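Local coordinates for putative hexose oxidase (Nonomuraea sp. ATCC 39727, PDB 5AWV), which probably oxidises the sugar of teicoplanin-type glycopeptide antibiotics, as a flavoprotein oxidase with covalently bound FAD, at residues E75-T80 against R512-H517. Sequence-based numbering, arbitrary orientation.
Sequences EETVRT and RNHFHH
A small polar contact with an aliphatic flank joins the C-terminal part of helix 67-80 to the loop that follows helix 499-509: His-514 reaches across to Thr-77 and Val-78, and the end of Arg-512 meets CG1 of Val-78. The one hydrogen bond between the two segments runs from NE2 of His-514 to OG1 of Thr-77 at 2.8 Å. The hydroxyl lies 14° out of the imidazole plane, so it is met at the ring edge. CG of His-514 is anti to the backbone N (chi1 -169°), and the ring thereby presents NE2 to Thr-77. OG1 of Thr-77 is also hydrogen-bonded to the carbonyl oxygen of Val-74, one turn back; with the imidazole NE2 as donor, the hydroxyl links side chain to helix backbone. Over one face of the His-514 ring sits CG2 of Val-78, a CH-pi contact 4.0 Å from the centroid and 15° off the normal. CG1 of Val-78 meets NH2 of Arg-512 obliquely at 3.8 Å, a van der Waals contact, while NH1 of that guanidinium bonds to the carbonyl oxygen of Lys-189. In this oxygen-dependent FAD-linked oxidoreductase, the contact ties the FAD-binding region to the C-terminal berberine-like segment, with Val-84 of strand 84-87 touching both Thr-77 and His-514, and Val-187 touching Val-78 and Arg-512. ND1 of His-514 is hydrogen-bonded to a citrate, probably from the crystallisation liquor. Three residues on, His-517 touches FAD, whereas the side chain of His-514 lies about 11 Å from the FAD.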
# COMPACT_ATOMS: atom_id res chain seq x y z
N GLU A 75 -0.68 -12.70 21.54
CA GLU A 75 -0.68 -13.83 22.51
C GLU A 75 -2.06 -14.28 22.91
O GLU A 75 -2.34 -15.47 23.02
CB GLU A 75 0.14 -13.50 23.76
CG GLU A 75 1.13 -14.59 24.26
CD GLU A 75 2.47 -13.96 24.75
OE1 GLU A 75 3.48 -14.65 24.88
OE2 GLU A 75 2.57 -12.73 24.94
N GLU A 76 -2.94 -13.33 23.14
CA GLU A 76 -4.32 -13.65 23.36
C GLU A 76 -5.03 -14.48 22.28
O GLU A 76 -5.81 -15.40 22.60
CB GLU A 76 -5.12 -12.39 23.68
CG GLU A 76 -6.55 -12.76 24.07
CD GLU A 76 -7.35 -11.62 24.68
OE1 GLU A 76 -8.59 -11.80 24.69
OE2 GLU A 76 -6.78 -10.57 25.11
N THR A 77 -4.77 -14.17 21.00
CA THR A 77 -5.37 -14.93 19.94
C THR A 77 -4.68 -16.32 19.90
O THR A 77 -5.29 -17.25 19.50
CB THR A 77 -5.20 -14.23 18.56
OG1 THR A 77 -3.80 -14.14 18.24
CG2 THR A 77 -5.81 -12.81 18.58
N VAL A 78 -3.41 -16.40 20.23
CA VAL A 78 -2.76 -17.74 20.21
C VAL A 78 -3.37 -18.63 21.30
O VAL A 78 -3.73 -19.78 21.06
CB VAL A 78 -1.29 -17.65 20.46
CG1 VAL A 78 -0.65 -19.06 20.33
CG2 VAL A 78 -0.62 -16.78 19.44
N ARG A 79 -3.58 -18.04 22.46
CA ARG A 79 -4.07 -18.73 23.64
C ARG A 79 -5.55 -19.17 23.44
O ARG A 79 -5.88 -20.30 23.75
CB ARG A 79 -3.76 -17.89 24.92
CG ARG A 79 -4.51 -18.24 26.19
CD ARG A 79 -5.90 -17.60 26.31
NE ARG A 79 -6.09 -16.68 27.46
CZ ARG A 79 -7.27 -16.22 27.91
NH1 ARG A 79 -8.42 -16.53 27.32
NH2 ARG A 79 -7.29 -15.40 28.96
N THR A 80 -6.41 -18.33 22.86
CA THR A 80 -7.81 -18.71 22.55
C THR A 80 -7.98 -19.45 21.23
O THR A 80 -9.09 -19.88 20.88
CB THR A 80 -8.74 -17.48 22.49
OG1 THR A 80 -8.22 -16.50 21.55
CG2 THR A 80 -8.86 -16.85 23.82
N ARG A 512 4.11 -21.90 13.71
CA ARG A 512 2.75 -22.38 13.88
C ARG A 512 1.77 -21.94 12.81
O ARG A 512 0.58 -22.35 12.86
CB ARG A 512 2.16 -22.00 15.24
CG ARG A 512 2.97 -22.53 16.41
CD ARG A 512 2.80 -21.66 17.64
NE ARG A 512 1.48 -21.87 18.16
CZ ARG A 512 1.14 -22.68 19.16
NH1 ARG A 512 2.03 -23.39 19.83
NH2 ARG A 512 -0.12 -22.76 19.48
N ASN A 513 2.22 -21.14 11.85
CA ASN A 513 1.31 -20.65 10.84
C ASN A 513 0.12 -19.91 11.45
O ASN A 513 -1.04 -20.09 11.10
CB ASN A 513 0.88 -21.78 9.89
CG ASN A 513 0.28 -21.26 8.58
OD1 ASN A 513 -0.66 -21.83 8.03
ND2 ASN A 513 0.75 -20.16 8.18
N HIS A 514 0.41 -19.08 12.43
CA HIS A 514 -0.67 -18.29 13.05
C HIS A 514 -1.04 -17.09 12.17
O HIS A 514 -2.14 -16.61 12.31
CB HIS A 514 -0.24 -17.83 14.41
CG HIS A 514 -1.34 -17.24 15.22
ND1 HIS A 514 -2.43 -17.97 15.64
CD2 HIS A 514 -1.52 -15.98 15.66
CE1 HIS A 514 -3.24 -17.18 16.31
NE2 HIS A 514 -2.72 -15.96 16.34
N PHE A 515 -0.12 -16.63 11.33
CA PHE A 515 -0.41 -15.52 10.38
C PHE A 515 -0.65 -16.10 9.01
O PHE A 515 0.27 -16.60 8.40
CB PHE A 515 0.71 -14.52 10.43
CG PHE A 515 0.85 -13.93 11.77
CD1 PHE A 515 -0.00 -12.91 12.17
CD2 PHE A 515 1.74 -14.47 12.72
CE1 PHE A 515 0.05 -12.39 13.44
CE2 PHE A 515 1.79 -13.92 14.02
CZ PHE A 515 0.95 -12.86 14.35
N HIS A 516 -1.90 -16.11 8.57
CA HIS A 516 -2.26 -16.71 7.32
C HIS A 516 -3.54 -16.11 6.68
O HIS A 516 -4.33 -15.50 7.34
CB HIS A 516 -2.38 -18.29 7.47
CG HIS A 516 -3.56 -18.74 8.26
ND1 HIS A 516 -4.76 -19.05 7.69
CD2 HIS A 516 -3.73 -18.90 9.60
CE1 HIS A 516 -5.64 -19.37 8.63
NE2 HIS A 516 -5.03 -19.27 9.81
N HIS A 517 -3.66 -16.35 5.38
CA HIS A 517 -4.75 -15.90 4.52
C HIS A 517 -4.63 -16.56 3.18
O HIS A 517 -3.71 -17.36 2.98
CB HIS A 517 -4.77 -14.36 4.44
CG HIS A 517 -3.48 -13.73 4.00
ND1 HIS A 517 -2.96 -13.90 2.74
CD2 HIS A 517 -2.60 -12.94 4.67
CE1 HIS A 517 -1.84 -13.19 2.63
NE2 HIS A 517 -1.61 -12.59 3.78